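Side-chain contacts in geranylgeranyl pyrophosphate synthase (Corynebacterium glutamicum, PDB 3LK5), which probably transfers an allylic prenyl group, such as dimethylallyl, onto isopentenyl diphosphate with magnesium as cofactor, building longer isoprenoid diphosphates: residues Ala45-Thr48 and Asp49-His53; Lys63-Arg66 and Pro67-Ala70; Ser166-Ala170 and Glu171-Arg175; Gly280-Thr283 and Val284-Leu288; Glu331-Glu334 and Gln335-Gln339. All coordinates share one frame; numbering follows the deposited sequence. Where two conformers were deposited one is given.

Contact 1: Ala45-Thr48 and Asp49-His53; sequences APVT and DAVAH
The opening turns of helix 45-59 set Val47 and Val51 on one side of the helix, where Val47 CG1 and Val51 CG2 make a loose apolar touch at 4.5 Å. Val51 CG2 lies closer to the backbone of the preceding turn than to the Val47 methyl: beside its own N, with CG1 anti to that N (chi1 168°), it is 3.3 Å from Val47 O. That oxygen also accepts Val51 N at 2.9 Å, one step of the i to i+4 bonding that defines an alpha helix. Asp49 N to Ala45 O, at 2.8 Å, starts the series; Ala50 N to Pro46 O and Ala52 N to Thr48 O continue it. Pro46 suits this first turn, where a ring nitrogen without hydrogen costs no helical bond. The carboxylate of Asp49 folds back toward the helix start, its CG 3.3 Å from Ala45 O. No hydrogen bond joins Asp49 OD1 to that oxygen, since both are acceptors, yet the carboxylate may still gain from the positive end of the helix dipole. Val47, Thr48 and Val51 rest on Ile40 of helix 21-43, whereas Pro46, Val47 and Ala50 pack against Tyr196, Gly189 and Leu192 of the second subunit, respectively.

Contact 2: Lys63-Arg66 and Pro67-Ala70; sequences KRIR and PLYA
Ile65 and Tyr69 run alongside each other, one helical turn apart, and their apolar contact is made by the longer branch of the isoleucine. With CG1 anti to the backbone N (chi1 -168°), that branch runs along the tyrosine ring, Ile65 CD1 coming to 3.7 Å from Tyr69 CE1. The same methyl also meets Leu68 CD2, more loosely, at 4.2 Å. Pro67 packs on the turn before it, its CD 3.4 Å from Arg64 O.

Backbone hydrogen bonds form the second group. Leu68 N bonds to O of Arg64, the N-cap residue, at 3.0 Å; Tyr69 N reaches Ile65 O at 2.9 Å, and Ala70 N bonds to Arg66 O. Pro67 has no N-H to offer, and it stands in the first turn, where none is needed.

The polar ends find their partners on neighbouring helices. Arg64 NH1 bonds to Val58 O and forms a salt bridge with Glu98, Tyr69 OH is hydrogen-bonded to Tyr245 OH, and Arg66 NH2 has a weak bond to Thr220. Leu364 of helix 355-369 covers Ile65, Leu68 and Tyr69. A glycerol, probably from the crystallisation liquor, bonds to Lys63 N and Ile65 N. Lys63 to Pro67 form the KxxRP part of the GGKxxRP motif of trans-prenyl synthases, whose lysine and arginine in relatives hold the diphosphate of isopentenyl diphosphate, consistent with the Arg66 side chain lying about 9 Å from that of Asp108, a magnesium-binding residue whose metal is absent here.

Contact 3: Ser166-Ala170 and Glu171-Arg175; sequences SGLSA and EALAR
Ser169 and Ala172 meet in the N-cap of helix 170-199, and Leu168 and Leu173, just outside the cap and one turn in, close over it as a hydrophobic staple. The inner side is the compact one. Leu168 CB sits 4.0 Å from Leu173 CG and 4.1 Å from Ala172 CB, the two leucine side chains crossing obliquely, while Ser89, Ala93 and Leu163 pack on Leu168 from outside. The serine hydroxyl is turned between its backbone N and carbonyl carbon (chi1 69°), which places OG within 3.0 Å of Ala172 N to accept a nearly straight bond. Glu85 OE2 also hydrogen-bonds to that hydroxyl, so two partners grip it, and Ser169 O in turn receives Leu173 N at 2.9 Å.

The outer side is looser. Ala170, Glu171 and Ala174 are exposed, and here the ties are mostly backbone bonds, Ala174 N to Ala170 O and Arg175 N to Glu171 O. Ala170, though largely exposed, packs on Ala170 of the second subunit. Glu171, bent at chi2 (74°), curls back over the helix start, where its charge would probably be welcomed; its OE1 touches Ser169 CB at 3.6 Å.

Before the cap, an ST turn lies in the loop after helix 144-164: Ser166 OG accepts Leu168 N at 3.2 Å.

Contact 4: Gly280-Thr283 and Val284-Leu288; sequences GKRT and VLLAL
With chi1 at 58°, Thr283 OG1 stands between its own backbone N and carbonyl carbon and so faces Leu286 N, which donates to it across 2.9 Å at an N-H...O angle of 162°. This is an N-cap: Thr283 opens helix 284-296, and its hydroxyl takes up an amide that the first turn leaves without a helical carbonyl. The threonine and leucine side chains run at about a right angle, Leu286 CB coming to 3.4 Å from Thr283 OG1. Leu286 extends with CG anti to N (chi1 180°), and this carries its CD2 methyl back over the incoming loop, to 3.5 Å from Lys281 O.

Arg282 comes to meet the same methyl. Its chain leaves the backbone away from the helix but bends at chi2, so that the guanidinium swings back and presents one face to Leu286 CD2. Val308 packs on both of these side chains, and Ala201 and Glu203 also border Arg282. One turn of backbone bonding, Ala287 N to Thr283 O at 3.0 Å, completes the start of the helix.

Upstream, Gly280 ends helix 275-278 with positive phi in a Schellman motif, so the loop joins a C-terminal stop to an N-terminal start in few residues. It runs beside the metal site: the side chains of Arg282 and Asp194 are about 5 Å apart, those of Lys281 and Asp112 about 6 Å, both aspartates known to bind magnesium in this protein, though no metal is present here. Arg282 NH1 comes to 3.8 Å from Leu286 CD2, the nearest approach of the guanidinium to that methyl.

Contact 5: Glu331-Glu334 and Gln335-Gln339; sequences EEVE and QRISQ
Val333 and Ile337, one turn apart, share the apolar contact of this helix segment, Val333 CG1 lying 4.0 Å from Ile337 CD1. The isoleucine branch doing the touching has CG1 beside the backbone N and anti to the carbonyl carbon (chi1 -68°), which lays CG1 against the preceding turn, 3.3 Å from Val333 O. The same oxygen accepts Ile337 N at 2.9 Å, with the donor in the carbonyl plane.

Flanking bonds keep the pair in step: Gln335 N to Glu331 O, Arg336 N to Glu332 O and Ser338 N to Glu334 O, the regular i to i+4 pattern of helix 329-347. Along its outer side the extended Gln335 side chain lies over Glu331 O, CG at 3.4 Å, without a polar bond between them.

A water links Glu334 and Ser338 in the next shell. It donates to Glu334 O at 2.8 Å and to Glu334 OE1 at 2.9 Å, and accepts from Ser338 OG, but both residues have a second conformer, so this bridge is tentative.

Further out, neighbouring helices fix the charged ends. Glu332 and Arg336 stand a turn apart with OE2 and NH2 separated by 4.7 Å, too far to be a salt bridge; each is engaged separately, Glu332 OE1 by Arg292 and Arg336 NH1 by Asp209. In the conformer given, Glu334 OE2 forms a salt bridge with Arg256 of helix 236-263, and Leu255 and Leu259 of that helix line the inner face beneath Ile337 and Val333.

Contacts 4 and 5 are the pair that touch, with centres 14 Å apart: Leu288 CD1 packs on Val333 CG2 at 3.9 Å and Val284 CG1 on Arg336 NH1 at 3.8 Å, so the capped helix 284-296 lies directly against helix 329-347. Contacts 2 and 4 approach the magnesium-binding aspartates from different parts of the chain, their centres about 26 Å apart and their nearest atoms about 11 Å. Contacts 1, 3 and 5 lie away from those sites, contacts 1 and 3 each reaching the second subunit. Contacts 1 and 5, about 45 Å apart between centres, fall on opposite sides of the chain's centre.

Contact 1: Ala45-Thr48 and Asp49-His53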
# COMPACT_ATOMS: atom_id res chain seq x y z
N ALA A 45 14.29 -1.43 -17.31
CA ALA A 45 14.58 -0.00 -17.33
C ALA A 45 13.37 0.90 -17.05
O ALA A 45 13.51 1.89 -16.31
CB ALA A 45 15.28 0.40 -18.68
N PRO A 46 12.17 0.57 -17.57
CA PRO A 46 11.04 1.48 -17.26
C PRO A 46 10.68 1.49 -15.78
O PRO A 46 10.11 2.47 -15.28
CB PRO A 46 9.87 0.87 -18.07
CG PRO A 46 10.54 0.12 -19.17
CD PRO A 46 11.74 -0.49 -18.50
N VAL A 47 11.00 0.40 -15.07
CA VAL A 47 10.76 0.33 -13.63
C VAL A 47 11.82 1.19 -12.90
O VAL A 47 11.51 1.91 -11.96
CB VAL A 47 10.80 -1.12 -13.10
CG1 VAL A 47 10.30 -1.19 -11.64
CG2 VAL A 47 9.90 -2.02 -13.96
N THR A 48 13.07 1.10 -13.35
CA THR A 48 14.10 2.05 -12.89
C THR A 48 13.65 3.49 -13.09
O THR A 48 13.77 4.29 -12.17
CB THR A 48 15.42 1.80 -13.60
OG1 THR A 48 15.90 0.52 -13.18
CG2 THR A 48 16.47 2.91 -13.28
N ASP A 49 13.11 3.81 -14.26
CA ASP A 49 12.60 5.18 -14.54
C ASP A 49 11.47 5.61 -13.59
O ASP A 49 11.44 6.75 -13.08
CB ASP A 49 12.15 5.34 -16.02
CG ASP A 49 13.29 5.09 -17.02
OD1 ASP A 49 14.46 5.18 -16.61
OD2 ASP A 49 13.01 4.80 -18.22
N ALA A 50 10.51 4.71 -13.34
CA ALA A 50 9.46 5.03 -12.37
C ALA A 50 10.01 5.25 -10.96
O ALA A 50 9.62 6.19 -10.29
CB ALA A 50 8.37 3.94 -12.35
N VAL A 51 10.92 4.40 -10.52
CA VAL A 51 11.44 4.49 -9.15
C VAL A 51 12.32 5.74 -9.03
O VAL A 51 12.37 6.35 -7.97
CB VAL A 51 12.22 3.20 -8.76
CG1 VAL A 51 13.01 3.37 -7.47
CG2 VAL A 51 11.27 2.00 -8.66
N ALA A 52 12.99 6.13 -10.13
CA ALA A 52 13.78 7.41 -10.13
C ALA A 52 12.90 8.59 -9.77
O ALA A 52 13.31 9.50 -9.05
CB ALA A 52 14.46 7.64 -11.53
N HIS A 53 11.68 8.59 -10.30
CA HIS A 53 10.71 9.64 -10.01
C HIS A 53 10.26 9.59 -8.56
O HIS A 53 10.10 10.65 -7.91
CB HIS A 53 9.51 9.52 -10.95
CG HIS A 53 9.83 9.92 -12.36
ND1 HIS A 53 10.41 11.13 -12.67
CD2 HIS A 53 9.64 9.28 -13.54
CE1 HIS A 53 10.58 11.21 -13.99
NE2 HIS A 53 10.12 10.10 -14.54

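Contact 2: Lys63-Arg66 and Pro67-Ala70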
# COMPACT_ATOMS: atom_id res chain seq x y z
N LYS A 63 9.20 18.28 5.21
CA LYS A 63 9.70 18.78 6.49
C LYS A 63 10.23 17.67 7.45
O LYS A 63 10.92 17.96 8.43
CB LYS A 63 8.62 19.61 7.19
CG LYS A 63 8.20 20.90 6.44
CD LYS A 63 9.31 21.99 6.44
CE LYS A 63 9.47 22.73 7.79
NZ LYS A 63 8.35 23.71 8.02
N ARG A 64 9.91 16.42 7.15
CA ARG A 64 10.34 15.26 7.97
C ARG A 64 9.79 15.32 9.43
O ARG A 64 10.45 14.89 10.37
CB ARG A 64 11.87 15.11 8.00
CG ARG A 64 12.58 15.27 6.61
CD ARG A 64 12.00 14.38 5.50
NE ARG A 64 12.90 14.47 4.35
CZ ARG A 64 12.72 13.89 3.17
NH1 ARG A 64 11.64 13.12 2.94
NH2 ARG A 64 13.62 14.09 2.21
N ILE A 65 8.61 15.91 9.60
CA ILE A 65 8.03 16.11 10.94
C ILE A 65 7.72 14.76 11.61
O ILE A 65 7.86 14.60 12.83
CB ILE A 65 6.75 17.01 10.86
CG1 ILE A 65 6.32 17.47 12.25
CG2 ILE A 65 5.59 16.30 10.26
CD1 ILE A 65 7.47 18.02 13.05
N ARG A 66 7.31 13.78 10.79
CA ARG A 66 6.91 12.49 11.38
C ARG A 66 8.12 11.71 11.91
O ARG A 66 8.10 11.30 13.05
CB ARG A 66 5.99 11.66 10.43
CG ARG A 66 4.66 12.37 10.15
CD ARG A 66 3.84 11.73 9.02
NE ARG A 66 2.72 12.62 8.71
CZ ARG A 66 2.81 13.72 7.96
NH1 ARG A 66 3.96 14.07 7.40
NH2 ARG A 66 1.74 14.48 7.78
N PRO A 67 9.21 11.56 11.10
CA PRO A 67 10.42 10.96 11.68
C PRO A 67 10.95 11.78 12.84
O PRO A 67 11.46 11.23 13.80
CB PRO A 67 11.45 11.04 10.53
CG PRO A 67 10.64 11.05 9.29
CD PRO A 67 9.34 11.79 9.66
N LEU A 68 10.82 13.10 12.75
CA LEU A 68 11.28 13.94 13.88
C LEU A 68 10.54 13.63 15.20
O LEU A 68 11.14 13.51 16.26
CB LEU A 68 11.10 15.41 13.51
CG LEU A 68 11.66 16.45 14.51
CD1 LEU A 68 13.11 16.18 15.03
CD2 LEU A 68 11.54 17.82 13.85
N TYR A 69 9.22 13.45 15.12
CA TYR A 69 8.45 13.06 16.29
C TYR A 69 8.75 11.65 16.76
O TYR A 69 8.78 11.42 17.96
CB TYR A 69 6.93 13.28 16.08
CG TYR A 69 6.49 14.68 16.46
CD1 TYR A 69 5.89 15.51 15.53
CD2 TYR A 69 6.68 15.16 17.78
CE1 TYR A 69 5.48 16.80 15.88
CE2 TYR A 69 6.27 16.42 18.14
CZ TYR A 69 5.65 17.23 17.19
OH TYR A 69 5.23 18.49 17.55
N ALA A 70 8.96 10.69 15.84
CA ALA A 70 9.37 9.37 16.26
C ALA A 70 10.70 9.42 17.05
O ALA A 70 10.86 8.78 18.10
CB ALA A 70 9.49 8.42 15.04

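Contact 3: Ser166-Ala170 and Glu171-Arg175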
# COMPACT_ATOMS: atom_id res chain seq x y z
N SER A 166 15.27 -2.88 9.33
CA SER A 166 16.04 -1.79 9.96
C SER A 166 17.20 -2.33 10.79
O SER A 166 18.18 -1.60 11.03
CB SER A 166 15.13 -0.97 10.87
OG SER A 166 14.54 -1.81 11.86
N GLY A 167 17.06 -3.56 11.27
CA GLY A 167 18.03 -4.13 12.22
C GLY A 167 17.60 -3.93 13.66
O GLY A 167 18.34 -4.30 14.55
N LEU A 168 16.41 -3.34 13.91
CA LEU A 168 15.80 -3.40 15.26
C LEU A 168 15.71 -4.87 15.69
O LEU A 168 15.44 -5.75 14.86
CB LEU A 168 14.38 -2.80 15.25
CG LEU A 168 14.29 -1.26 15.15
CD1 LEU A 168 12.83 -0.82 15.15
CD2 LEU A 168 15.05 -0.60 16.33
N SER A 169 15.94 -5.12 16.97
CA SER A 169 15.82 -6.44 17.56
C SER A 169 14.39 -6.96 17.41
O SER A 169 13.44 -6.18 17.25
CB SER A 169 16.19 -6.39 19.04
OG SER A 169 15.22 -5.67 19.79
N ALA A 170 14.23 -8.29 17.47
CA ALA A 170 12.89 -8.90 17.49
C ALA A 170 12.02 -8.28 18.56
O ALA A 170 10.82 -8.07 18.34
CB ALA A 170 13.01 -10.37 17.76
N GLU A 171 12.59 -8.04 19.76
CA GLU A 171 11.82 -7.48 20.87
C GLU A 171 11.33 -6.06 20.54
O GLU A 171 10.14 -5.72 20.78
CB GLU A 171 12.66 -7.47 22.15
CG GLU A 171 13.02 -8.88 22.66
CD GLU A 171 14.11 -9.66 21.85
OE1 GLU A 171 14.79 -9.15 20.90
OE2 GLU A 171 14.30 -10.85 22.20
N ALA A 172 12.23 -5.24 20.00
CA ALA A 172 11.87 -3.87 19.60
C ALA A 172 10.80 -3.89 18.50
O ALA A 172 9.83 -3.14 18.57
CB ALA A 172 13.13 -3.09 19.12
N LEU A 173 10.97 -4.76 17.50
CA LEU A 173 9.93 -4.89 16.45
C LEU A 173 8.58 -5.23 17.02
O LEU A 173 7.58 -4.62 16.66
CB LEU A 173 10.33 -5.90 15.34
CG LEU A 173 11.42 -5.40 14.42
CD1 LEU A 173 11.93 -6.54 13.53
CD2 LEU A 173 10.92 -4.18 13.58
N ALA A 174 8.55 -6.19 17.95
CA ALA A 174 7.31 -6.54 18.58
C ALA A 174 6.69 -5.35 19.30
O ALA A 174 5.46 -5.19 19.29
CB ALA A 174 7.49 -7.74 19.57
N ARG A 175 7.54 -4.53 19.94
CA ARG A 175 7.01 -3.39 20.70
C ARG A 175 6.38 -2.35 19.76
O ARG A 175 5.48 -1.64 20.18
CB ARG A 175 8.10 -2.70 21.56
CG ARG A 175 8.47 -3.50 22.85
CD ARG A 175 9.29 -2.64 23.86
NE ARG A 175 10.53 -2.14 23.26
CZ ARG A 175 11.69 -2.80 23.28
NH1 ARG A 175 12.79 -2.27 22.72
NH2 ARG A 175 11.77 -4.00 23.86

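Contact 4: Gly280-Thr283 and Val284-Leu288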
# COMPACT_ATOMS: atom_id res chain seq x y z
N GLY A 280 -12.15 22.77 -2.36
CA GLY A 280 -13.32 22.32 -1.59
C GLY A 280 -13.06 21.49 -0.33
O GLY A 280 -13.86 20.59 -0.00
N LYS A 281 -11.97 21.77 0.39
CA LYS A 281 -11.67 21.03 1.64
C LYS A 281 -12.78 21.21 2.66
O LYS A 281 -13.24 22.34 2.89
CB LYS A 281 -10.34 21.49 2.27
CG LYS A 281 -9.05 21.09 1.53
CD LYS A 281 -8.40 19.80 2.08
CE LYS A 281 -7.68 19.98 3.44
NZ LYS A 281 -6.22 20.33 3.33
N ARG A 282 -13.19 20.13 3.31
CA ARG A 282 -14.22 20.21 4.34
C ARG A 282 -13.66 20.39 5.76
O ARG A 282 -13.62 19.46 6.57
CB ARG A 282 -15.17 19.00 4.26
CG ARG A 282 -15.95 18.99 2.97
CD ARG A 282 -17.09 19.98 3.04
NE ARG A 282 -17.60 20.34 1.73
CZ ARG A 282 -18.55 21.25 1.51
NH1 ARG A 282 -19.16 21.88 2.52
NH2 ARG A 282 -18.93 21.51 0.26
N THR A 283 -13.25 21.63 6.04
CA THR A 283 -12.56 21.95 7.26
C THR A 283 -13.50 22.29 8.42
O THR A 283 -14.72 22.57 8.22
CB THR A 283 -11.59 23.13 7.00
OG1 THR A 283 -12.34 24.26 6.51
CG2 THR A 283 -10.56 22.75 5.93
N VAL A 284 -12.95 22.29 9.62
CA VAL A 284 -13.66 22.84 10.77
C VAL A 284 -13.96 24.34 10.54
O VAL A 284 -15.06 24.80 10.87
CB VAL A 284 -12.85 22.65 12.07
CG1 VAL A 284 -13.40 23.54 13.20
CG2 VAL A 284 -12.87 21.14 12.48
N LEU A 285 -13.00 25.08 9.98
CA LEU A 285 -13.20 26.50 9.60
C LEU A 285 -14.46 26.66 8.72
O LEU A 285 -15.37 27.48 9.01
CB LEU A 285 -11.99 27.04 8.84
CG LEU A 285 -12.05 28.48 8.27
CD1 LEU A 285 -12.21 29.52 9.37
CD2 LEU A 285 -10.89 28.84 7.35
N LEU A 286 -14.52 25.88 7.63
CA LEU A 286 -15.67 25.96 6.72
C LEU A 286 -16.99 25.56 7.38
O LEU A 286 -18.01 26.23 7.17
CB LEU A 286 -15.42 25.16 5.42
CG LEU A 286 -16.56 25.16 4.39
CD1 LEU A 286 -16.93 26.60 3.88
CD2 LEU A 286 -16.25 24.19 3.22
N ALA A 287 -16.98 24.50 8.20
CA ALA A 287 -18.21 24.07 8.85
C ALA A 287 -18.75 25.13 9.81
O ALA A 287 -19.96 25.44 9.81
CB ALA A 287 -18.00 22.73 9.58
N LEU A 288 -17.86 25.70 10.62
CA LEU A 288 -18.21 26.78 11.51
C LEU A 288 -18.62 28.05 10.74
O LEU A 288 -19.56 28.74 11.17
CB LEU A 288 -17.06 27.08 12.49
CG LEU A 288 -16.69 26.02 13.56
CD1 LEU A 288 -15.35 26.40 14.22
CD2 LEU A 288 -17.79 25.87 14.61

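Contact 5: Glu331-Glu334 and Gln335-Gln339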
# COMPACT_ATOMS: atom_id res chain seq x y z
N GLU A 331 -11.68 33.53 14.20
CA GLU A 331 -11.39 33.66 15.62
C GLU A 331 -11.79 32.46 16.46
O GLU A 331 -11.10 32.13 17.41
CB GLU A 331 -11.94 35.00 16.22
CG GLU A 331 -12.92 35.78 15.38
CD GLU A 331 -12.32 36.47 14.17
OE1 GLU A 331 -11.32 37.22 14.32
OE2 GLU A 331 -12.86 36.26 13.06
N GLU A 332 -12.91 31.81 16.14
CA GLU A 332 -13.28 30.61 16.87
C GLU A 332 -12.23 29.48 16.65
O GLU A 332 -11.85 28.77 17.58
CB GLU A 332 -14.68 30.13 16.42
CG GLU A 332 -15.23 28.99 17.25
CD GLU A 332 -16.73 28.68 16.97
OE1 GLU A 332 -17.39 29.37 16.14
OE2 GLU A 332 -17.25 27.73 17.61
N VAL A 333 -11.75 29.34 15.43
CA VAL A 333 -10.66 28.36 15.20
C VAL A 333 -9.36 28.73 15.94
O VAL A 333 -8.73 27.85 16.56
CB VAL A 333 -10.45 28.14 13.67
CG1 VAL A 333 -9.17 27.24 13.41
CG2 VAL A 333 -11.78 27.51 13.05
N GLU A 334 -8.99 30.01 15.91
CA GLU A 334 -7.80 30.49 16.62
C GLU A 334 -7.91 30.20 18.13
O GLU A 334 -6.93 29.78 18.75
CB GLU A 334 -7.51 31.97 16.33
CG GLU A 334 -7.08 32.27 14.87
CD GLU A 334 -5.56 32.18 14.64
OE1 GLU A 334 -4.85 31.74 15.58
OE2 GLU A 334 -5.07 32.56 13.54
N GLN A 335 -9.09 30.40 18.72
CA GLN A 335 -9.31 30.05 20.13
C GLN A 335 -9.10 28.56 20.40
O GLN A 335 -8.51 28.18 21.42
CB GLN A 335 -10.70 30.52 20.62
CG GLN A 335 -10.79 32.07 20.81
CD GLN A 335 -12.24 32.66 20.72
OE1 GLN A 335 -12.41 33.90 20.58
NE2 GLN A 335 -13.27 31.79 20.79
N ARG A 336 -9.61 27.71 19.52
CA ARG A 336 -9.41 26.26 19.67
C ARG A 336 -7.92 25.91 19.61
O ARG A 336 -7.44 25.09 20.40
CB ARG A 336 -10.11 25.51 18.54
CG ARG A 336 -11.61 25.43 18.68
CD ARG A 336 -12.11 24.46 17.66
NE ARG A 336 -13.56 24.41 17.57
CZ ARG A 336 -14.22 23.32 17.16
NH1 ARG A 336 -13.55 22.21 16.79
NH2 ARG A 336 -15.54 23.36 17.09
N ILE A 337 -7.19 26.55 18.69
CA ILE A 337 -5.73 26.29 18.53
C ILE A 337 -5.03 26.66 19.84
O ILE A 337 -4.19 25.91 20.37
CB ILE A 337 -5.16 27.08 17.30
CG1 ILE A 337 -5.72 26.52 15.98
CG2 ILE A 337 -3.60 27.09 17.27
CD1 ILE A 337 -5.41 27.41 14.78
N SER A 338 -5.38 27.83 20.39
CA SER A 338 -4.78 28.29 21.63
C SER A 338 -5.01 27.31 22.78
O SER A 338 -4.07 26.97 23.52
CB SER A 338 -5.34 29.69 21.98
OG SER A 338 -4.75 30.64 21.13
N GLN A 339 -6.26 26.88 22.93
CA GLN A 339 -6.68 25.97 23.99
C GLN A 339 -5.92 24.64 23.88
O GLN A 339 -5.41 24.10 24.88
CB GLN A 339 -8.17 25.63 23.81
CG GLN A 339 -9.20 26.63 24.29
CD GLN A 339 -10.62 26.05 24.17
OE1 GLN A 339 -11.23 26.05 23.08
NE2 GLN A 339 -11.14 25.54 25.28
O HOH W 1 -4.43 30.89 18.31